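Local coordinates for oxalate-binding protein (Thermotoga maritima, PDB 1O4T), which binds oxalate together with manganese and forms a homodimer, and is a putative oxalate decarboxylase of the cupin family, at residues 78-83 / 128-133; 41-46 / 58-63; 88-93 / 117-122. All coordinates share one frame; numbering follows the deposited sequence.

Contact 1 (78-83 / 128-133). With MN (manganese (II) ion), chain C; OXL (oxalate ion), chain D.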
# COMPACT_ATOMS: atom_id res chain seq x y z
N GLU A 78 -5.38 0.87 17.26
CA GLU A 78 -4.79 0.59 15.95
C GLU A 78 -4.88 1.85 15.10
O GLU A 78 -5.52 2.82 15.50
CB GLU A 78 -5.53 -0.56 15.25
CG GLU A 78 -6.98 -0.24 14.94
CD GLU A 78 -7.86 -1.45 14.70
OE1 GLU A 78 -7.41 -2.58 14.96
OE2 GLU A 78 -9.03 -1.22 14.27
N PHE A 79 -4.25 1.83 13.93
CA PHE A 79 -4.41 2.91 12.99
C PHE A 79 -4.54 2.35 11.59
O PHE A 79 -4.12 1.23 11.33
CB PHE A 79 -3.30 3.97 13.13
CG PHE A 79 -1.92 3.47 12.80
CD1 PHE A 79 -1.10 2.97 13.79
CD2 PHE A 79 -1.43 3.52 11.50
CE1 PHE A 79 0.16 2.52 13.50
CE2 PHE A 79 -0.15 3.03 11.20
CZ PHE A 79 0.65 2.55 12.23
N GLU A 80 -5.18 3.12 10.71
CA GLU A 80 -5.39 2.70 9.32
C GLU A 80 -4.88 3.69 8.30
O GLU A 80 -5.00 4.89 8.46
CB GLU A 80 -6.88 2.44 9.07
CG GLU A 80 -7.11 1.50 7.91
CD GLU A 80 -8.52 0.99 7.81
OE1 GLU A 80 -8.82 0.24 6.87
OE2 GLU A 80 -9.33 1.34 8.67
N ILE A 81 -4.31 3.15 7.23
CA ILE A 81 -3.83 3.90 6.10
C ILE A 81 -4.61 3.43 4.87
O ILE A 81 -4.71 2.25 4.61
CB ILE A 81 -2.32 3.63 5.87
CG1 ILE A 81 -1.51 3.88 7.14
CG2 ILE A 81 -1.79 4.46 4.67
CD1 ILE A 81 -0.16 3.16 7.10
N TYR A 82 -5.17 4.35 4.11
CA TYR A 82 -5.58 4.06 2.76
C TYR A 82 -4.57 4.64 1.76
O TYR A 82 -4.10 5.78 1.91
CB TYR A 82 -6.91 4.72 2.46
CG TYR A 82 -8.15 4.34 3.25
CD1 TYR A 82 -9.26 5.18 3.25
CD2 TYR A 82 -8.24 3.14 3.96
CE1 TYR A 82 -10.41 4.83 3.91
CE2 TYR A 82 -9.39 2.79 4.61
CZ TYR A 82 -10.48 3.64 4.60
OH TYR A 82 -11.64 3.27 5.30
N TYR A 83 -4.21 3.86 0.74
CA TYR A 83 -3.55 4.39 -0.45
C TYR A 83 -4.52 4.27 -1.66
O TYR A 83 -4.93 3.18 -2.08
CB TYR A 83 -2.22 3.68 -0.72
CG TYR A 83 -1.49 4.32 -1.88
CD1 TYR A 83 -0.55 5.31 -1.67
CD2 TYR A 83 -1.76 3.94 -3.17
CE1 TYR A 83 0.09 5.96 -2.75
CE2 TYR A 83 -1.11 4.56 -4.27
CZ TYR A 83 -0.17 5.57 -4.04
OH TYR A 83 0.46 6.20 -5.09
N ALA A 128 -5.96 -0.80 1.89
CA ALA A 128 -6.24 -0.52 3.31
C ALA A 128 -5.36 -1.38 4.18
O ALA A 128 -5.33 -2.60 4.01
CB ALA A 128 -7.68 -0.77 3.61
N VAL A 129 -4.66 -0.76 5.13
CA VAL A 129 -3.76 -1.47 6.00
C VAL A 129 -4.04 -1.03 7.46
O VAL A 129 -3.98 0.13 7.77
CB VAL A 129 -2.28 -1.13 5.69
CG1 VAL A 129 -1.37 -2.13 6.38
CG2 VAL A 129 -2.05 -1.17 4.21
N ILE A 130 -4.33 -1.97 8.34
CA ILE A 130 -4.60 -1.62 9.73
C ILE A 130 -3.42 -2.12 10.54
O ILE A 130 -3.13 -3.29 10.49
CB ILE A 130 -5.92 -2.22 10.21
CG1 ILE A 130 -7.08 -1.68 9.36
CG2 ILE A 130 -6.16 -1.89 11.68
CD1 ILE A 130 -8.45 -2.38 9.63
N ILE A 131 -2.77 -1.23 11.30
CA ILE A 131 -1.60 -1.57 12.07
C ILE A 131 -1.94 -1.40 13.55
O ILE A 131 -2.47 -0.35 13.98
CB ILE A 131 -0.40 -0.72 11.59
CG1 ILE A 131 -0.07 -1.07 10.12
CG2 ILE A 131 0.79 -0.92 12.46
CD1 ILE A 131 1.16 -0.39 9.53
N LEU A 132 -1.61 -2.43 14.31
CA LEU A 132 -1.98 -2.54 15.69
C LEU A 132 -1.16 -1.65 16.64
O LEU A 132 0.06 -1.55 16.51
CB LEU A 132 -1.94 -4.00 16.14
CG LEU A 132 -2.87 -4.92 15.32
CD1 LEU A 132 -2.85 -6.33 15.88
CD2 LEU A 132 -4.30 -4.39 15.26
N LEU A 133 -1.91 -1.03 17.57
CA LEU A 133 -1.50 -0.09 18.65
C LEU A 133 -1.12 1.34 18.23
O LEU A 133 -1.89 2.28 18.52
CB LEU A 133 -0.46 -0.72 19.54
CG LEU A 133 -0.84 -2.13 20.02
CD1 LEU A 133 -0.08 -2.40 21.25
CD2 LEU A 133 -2.32 -2.36 20.27
OXT LEU A 133 -0.09 1.62 17.59
MN MN C . -11.39 1.67 8.92
C1 OXL D . -11.83 0.00 6.73
C2 OXL D . -11.88 -0.95 7.85
O1 OXL D . -11.82 -0.55 5.50
O2 OXL D . -12.14 -2.23 7.53
O3 OXL D . -11.77 1.23 6.91
O4 OXL D . -11.65 -0.62 9.01
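Glu80 and Ile130 form a non-hydrogen-bonded antiparallel pair, and both turn their side chains to the metal site. Glu80 CG lies anti to the backbone N (chi1 -157°), and the extended chain beyond it delivers OE2 to manganese at 2.1 Å. Oxalate chelates the same ion through O3 and O4. Tyr82 OH donates to oxalate O3 over 2.6 Å, with O3 near the ring plane at the phenol edge; one oxygen thus serves both metal and tyrosine.

Around these ligands lie apolar groups and, further out, a charged second shell. Ile130 CG1 rests against Glu80 CD at 3.4 Å, and its CD1 reaches oxalate O4 at 3.7 Å, an aliphatic wall. Ala128, small enough to pack close to the carboxylate, brings its CB to 3.6 Å from Glu80 OE1. Further along this face, Ile130 CG2 touches the carboxylate of Glu78, whose OE2 hydrogen-bonds His75 ND1, consistent with orienting that metal ligand, and whose OE1 forms a salt bridge with Arg57.

Backbone bonds fix the register: Phe79 and Ile131 exchange a pair, as do Ile81 and Val129. On the sheet's other face, away from the metal, Ile131 CB packs over one face of the Phe79 ring, 3.9 Å from its centroid.

His73, His75 and His114 complete the metal site. Strand 56-64 flanks 128-133, strand 104-108 flanks 78-83, and His53 of the second subunit meets the Phe79 ring.

Contact 2 (41-46 / 58-63); sequences VEMAHL and LFARMK
Glu42 with Lys63 and Ala44 with Arg61 form two hydrogen-bonded antiparallel pairs, each closed by reciprocal backbone bonds, while Met43–Met62 and His45–Ala60 are the non-hydrogen-bonded pairs between and beyond them. The strand axes run at 146° to each other, so the sheet is well twisted. One more bond, from Leu46 N to Phe59 O (2.9 Å), carries the pairing a residue past the last bridge.

Side chains alternate between two faces. On the Met43 face the two methionines lie side by side, Met43 CG 3.6 Å from Met62 SD. Met62 is folded at chi2 and chi3 (-67° and -54°), which turns its CE toward the partner strand, 3.5 Å from Val41 CG1; a flexible thioether suits such a winding path. Ala60 is small enough for Met43 CG to pack against its CB at 3.9 Å. Leu58 CD1 lies near both Met43 SD (4.3 Å) and His45 ND1 (4.1 Å), and this leucine touches oxalate. His45 NE2 hydrogen-bonds Glu29.

The other face is polar toward the Glu42 end and apolar where Leu46 meets Phe59. Glu42 and Lys63 run alongside one another, and their ends form a salt bridge, long and weak at 3.4 Å between OE1 and NZ. Arg61 instead carries its charge to Glu125. Leu46 CB meets the edge of the Phe59 ring in its plane, 3.8 Å from CD1.

This is a beta hairpin of the cupin double-stranded beta-helix, whose largely apolar inner face, with Met43, Ala60 and Met62, lines the barrel by the oxalate pocket and whose outer face reaches the second subunit.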
# COMPACT_ATOMS: atom_id res chain seq x y z
N VAL A 41 -19.68 -3.22 -1.73
CA VAL A 41 -18.26 -2.99 -1.79
C VAL A 41 -17.54 -4.36 -1.94
O VAL A 41 -18.14 -5.40 -1.70
CB VAL A 41 -17.95 -2.21 -0.50
CG1 VAL A 41 -16.80 -2.77 0.28
CG2 VAL A 41 -17.88 -0.73 -0.80
N GLU A 42 -16.31 -4.37 -2.45
CA GLU A 42 -15.52 -5.62 -2.57
C GLU A 42 -14.23 -5.48 -1.82
O GLU A 42 -13.56 -4.46 -1.94
CB GLU A 42 -15.17 -5.97 -4.00
CG GLU A 42 -16.36 -6.40 -4.83
CD GLU A 42 -15.95 -7.30 -5.97
OE1 GLU A 42 -14.97 -6.98 -6.69
OE2 GLU A 42 -16.60 -8.36 -6.13
N MET A 43 -13.91 -6.51 -1.04
CA MET A 43 -12.68 -6.54 -0.27
C MET A 43 -11.87 -7.79 -0.61
O MET A 43 -12.34 -8.90 -0.44
CB MET A 43 -12.98 -6.52 1.22
CG MET A 43 -11.72 -6.45 2.08
SD MET A 43 -12.05 -6.74 3.82
CE MET A 43 -12.69 -5.24 4.18
N ALA A 44 -10.65 -7.57 -1.13
CA ALA A 44 -9.69 -8.64 -1.41
C ALA A 44 -8.61 -8.63 -0.35
O ALA A 44 -7.80 -7.69 -0.28
CB ALA A 44 -9.08 -8.43 -2.81
N HIS A 45 -8.57 -9.67 0.48
CA HIS A 45 -7.55 -9.78 1.52
C HIS A 45 -6.26 -10.30 0.87
O HIS A 45 -6.24 -11.34 0.24
CB HIS A 45 -7.96 -10.71 2.64
CG HIS A 45 -9.31 -10.43 3.21
ND1 HIS A 45 -9.49 -9.85 4.45
CD2 HIS A 45 -10.55 -10.65 2.70
CE1 HIS A 45 -10.79 -9.74 4.69
NE2 HIS A 45 -11.45 -10.21 3.64
N LEU A 46 -5.18 -9.55 1.03
CA LEU A 46 -3.94 -9.83 0.30
C LEU A 46 -2.91 -10.58 1.17
O LEU A 46 -2.22 -11.47 0.67
CB LEU A 46 -3.38 -8.54 -0.26
CG LEU A 46 -4.37 -7.81 -1.12
CD1 LEU A 46 -3.69 -6.57 -1.66
CD2 LEU A 46 -4.94 -8.66 -2.22
N LEU A 58 -5.08 -6.09 8.92
CA LEU A 58 -5.68 -5.99 7.59
C LEU A 58 -4.68 -5.46 6.55
O LEU A 58 -4.02 -4.46 6.79
CB LEU A 58 -6.86 -5.01 7.60
CG LEU A 58 -7.66 -4.92 6.29
CD1 LEU A 58 -8.44 -6.21 6.06
CD2 LEU A 58 -8.60 -3.75 6.33
N PHE A 59 -4.62 -6.12 5.40
CA PHE A 59 -3.89 -5.63 4.25
C PHE A 59 -4.73 -6.04 3.03
O PHE A 59 -4.66 -7.18 2.58
CB PHE A 59 -2.46 -6.18 4.19
CG PHE A 59 -1.59 -5.50 3.18
CD1 PHE A 59 -1.70 -5.82 1.83
CD2 PHE A 59 -0.73 -4.48 3.54
CE1 PHE A 59 -0.94 -5.18 0.85
CE2 PHE A 59 0.03 -3.81 2.57
CZ PHE A 59 -0.09 -4.16 1.20
N ALA A 60 -5.57 -5.12 2.54
CA ALA A 60 -6.61 -5.45 1.60
C ALA A 60 -6.74 -4.43 0.53
O ALA A 60 -6.40 -3.26 0.73
CB ALA A 60 -7.93 -5.56 2.31
N ARG A 61 -7.24 -4.87 -0.61
CA ARG A 61 -7.59 -3.99 -1.72
C ARG A 61 -9.12 -3.85 -1.76
O ARG A 61 -9.84 -4.89 -1.81
CB ARG A 61 -7.08 -4.56 -3.03
CG ARG A 61 -7.15 -3.60 -4.18
CD ARG A 61 -6.76 -4.17 -5.54
NE ARG A 61 -6.96 -3.14 -6.57
CZ ARG A 61 -6.44 -3.17 -7.80
NH1 ARG A 61 -5.68 -4.19 -8.19
NH2 ARG A 61 -6.68 -2.17 -8.65
N MET A 62 -9.61 -2.62 -1.71
CA MET A 62 -11.05 -2.37 -1.66
C MET A 62 -11.44 -1.80 -3.01
O MET A 62 -10.65 -1.07 -3.57
CB MET A 62 -11.35 -1.30 -0.64
CG MET A 62 -10.86 -1.61 0.77
SD MET A 62 -11.73 -2.94 1.40
CE MET A 62 -13.44 -2.33 1.17
N LYS A 63 -12.63 -2.16 -3.49
CA LYS A 63 -13.23 -1.60 -4.67
C LYS A 63 -14.61 -1.10 -4.30
O LYS A 63 -15.46 -1.88 -3.85
CB LYS A 63 -13.36 -2.67 -5.72
CG LYS A 63 -13.90 -2.18 -7.05
CD LYS A 63 -13.73 -3.26 -8.13
CE LYS A 63 -15.00 -3.97 -8.41
NZ LYS A 63 -14.81 -5.03 -9.49

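Contact 3 (88-93 / 117-122)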
# COMPACT_ATOMS: atom_id res chain seq x y z
N GLU A 88 -11.90 8.43 -7.84
CA GLU A 88 -12.08 9.64 -7.05
C GLU A 88 -13.13 9.43 -5.97
O GLU A 88 -14.00 8.59 -6.07
CB GLU A 88 -12.58 10.76 -7.98
CG GLU A 88 -11.48 11.48 -8.71
CD GLU A 88 -12.03 12.42 -9.79
OE1 GLU A 88 -11.21 12.93 -10.59
OE2 GLU A 88 -13.27 12.62 -9.83
N GLY A 89 -13.07 10.24 -4.94
CA GLY A 89 -14.06 10.18 -3.89
C GLY A 89 -13.80 11.17 -2.77
O GLY A 89 -13.09 12.15 -2.94
N VAL A 90 -14.45 10.93 -1.63
CA VAL A 90 -14.36 11.82 -0.49
C VAL A 90 -14.05 10.97 0.75
O VAL A 90 -14.74 9.99 1.05
CB VAL A 90 -15.64 12.59 -0.28
CG1 VAL A 90 -15.47 13.51 0.87
CG2 VAL A 90 -16.02 13.38 -1.50
N PHE A 91 -12.95 11.33 1.42
CA PHE A 91 -12.51 10.75 2.66
C PHE A 91 -12.96 11.62 3.83
O PHE A 91 -12.76 12.85 3.82
CB PHE A 91 -10.99 10.69 2.63
CG PHE A 91 -10.37 10.14 3.86
CD1 PHE A 91 -10.59 8.82 4.23
CD2 PHE A 91 -9.54 10.90 4.64
CE1 PHE A 91 -10.01 8.27 5.36
CE2 PHE A 91 -8.93 10.34 5.80
CZ PHE A 91 -9.19 9.03 6.14
N HIS A 92 -13.62 11.02 4.80
CA HIS A 92 -14.03 11.71 5.99
C HIS A 92 -13.12 11.28 7.13
O HIS A 92 -13.01 10.10 7.41
CB HIS A 92 -15.48 11.37 6.36
CG HIS A 92 -16.00 12.12 7.56
ND1 HIS A 92 -16.73 13.29 7.45
CD2 HIS A 92 -15.89 11.88 8.89
CE1 HIS A 92 -17.04 13.73 8.65
NE2 HIS A 92 -16.56 12.89 9.55
N ASP A 93 -12.49 12.24 7.79
CA ASP A 93 -11.75 11.95 9.02
C ASP A 93 -11.62 13.22 9.89
O ASP A 93 -11.61 14.35 9.38
CB ASP A 93 -10.42 11.30 8.63
CG ASP A 93 -9.46 11.07 9.81
OD1 ASP A 93 -9.24 9.90 10.22
OD2 ASP A 93 -8.82 12.00 10.34
N GLU A 117 -16.30 7.60 0.53
CA GLU A 117 -17.35 7.47 -0.46
C GLU A 117 -16.84 7.68 -1.89
O GLU A 117 -16.07 8.63 -2.17
CB GLU A 117 -18.47 8.47 -0.18
CG GLU A 117 -19.71 8.21 -1.03
CD GLU A 117 -20.91 9.07 -0.67
OE1 GLU A 117 -20.99 9.55 0.48
OE2 GLU A 117 -21.78 9.24 -1.54
N ASN A 118 -17.32 6.83 -2.80
CA ASN A 118 -17.07 7.03 -4.23
C ASN A 118 -18.08 8.02 -4.84
O ASN A 118 -19.21 7.67 -5.14
CB ASN A 118 -17.09 5.70 -4.99
CG ASN A 118 -16.75 5.87 -6.45
OD1 ASN A 118 -16.52 6.99 -6.91
ND2 ASN A 118 -16.70 4.74 -7.20
N THR A 119 -17.63 9.24 -5.08
CA THR A 119 -18.47 10.27 -5.66
C THR A 119 -18.26 10.40 -7.19
O THR A 119 -18.73 11.33 -7.79
CB THR A 119 -18.19 11.62 -4.95
OG1 THR A 119 -16.80 11.91 -4.99
CG2 THR A 119 -18.44 11.51 -3.45
N GLY A 120 -17.56 9.46 -7.81
CA GLY A 120 -17.31 9.54 -9.27
C GLY A 120 -18.10 8.48 -10.03
O GLY A 120 -18.94 7.78 -9.43
N ASN A 121 -17.79 8.34 -11.32
CA ASN A 121 -18.50 7.41 -12.22
C ASN A 121 -17.72 6.19 -12.65
O ASN A 121 -18.16 5.47 -13.55
CB ASN A 121 -18.94 8.14 -13.49
CG ASN A 121 -19.84 9.29 -13.17
OD1 ASN A 121 -21.06 9.13 -12.92
ND2 ASN A 121 -19.22 10.47 -13.06
N THR A 122 -16.54 5.99 -12.05
CA THR A 122 -15.81 4.77 -12.22
C THR A 122 -15.47 4.25 -10.83
O THR A 122 -15.66 4.96 -9.82
CB THR A 122 -14.51 4.99 -13.02
OG1 THR A 122 -13.77 6.07 -12.45
CG2 THR A 122 -14.80 5.47 -14.40
O HOH W 1 -14.34 7.27 -8.79
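Glu117 begins the segment as the last residue in sheet register, pairing with Val90. The two exchange backbone bonds of 2.9 Å, Val90 N to Glu117 O and Glu117 N to Val90 O, and so make the one antiparallel bridge of this contact. Both side chains leave on the same face, but the carboxylate of Glu117 extends away from Val90 to a salt bridge with Lys38. Glu117 O also lies 3.1 Å from Gly89 CA, a close approach that suits a residue without a side chain.

At Asn118 the chain departs from the strand. Its side-chain OD1 accepts a bond from Gly120 N (2.8 Å), which closes an Asx turn, and its ND2 donates to Thr122 O at 2.8 Å, with that oxygen close to the amide plane. A second partner of ND2 is Leu64 O. With CG anti to the backbone N (chi1 -176°), the amide reaches both loop partners and ties the bend together. Its OD1 comes within 3.1 Å of Glu88 O; both are acceptors, so no bond joins them. Instead a water accepts from Glu88 N and lies 2.9 Å from Asn118 OD1, bridging strand and loop.

Thr119 turns back toward the strand. Its CG2 meets Val90 CG2 at 3.6 Å, the two side chains crossing at about a right angle, while OG1 lies 3.4 Å from Gly89 CA. Compact beta-branched side chains suit this partly exposed place. Gly120 then supplies the amide that the turn needs, and Thr122 the carbonyl that receives ND2.

An Asx turn follows directly on the last bridge to strand 88-93, in the loop that leads from the four-stranded sheet of the cupin barrel to strand 124-132 of the other sheet.

In the fold
Contacts 1 and 2 are buried and belong to one six-stranded sheet, where strands 124-132 and 56-64 are neighbours: backbone bonds, probably from Ala128 to Ala60 and from Ile130 to Leu58, join them directly. Contact 3 lies in the other sheet, partly buried and on the opposite side of the chain's centre from contact 1; it is nested in the loop that contact 1 closes, and Tyr82 packs on Phe91 between them. The chemistry follows the place. Contact 1 combines a metal-binding carboxylate with apolar walls, contact 2 divides methionines inside from charged chains outside, and contact 3 relies on one asparagine's turn, glycines and a bridging water. All three reach the second subunit.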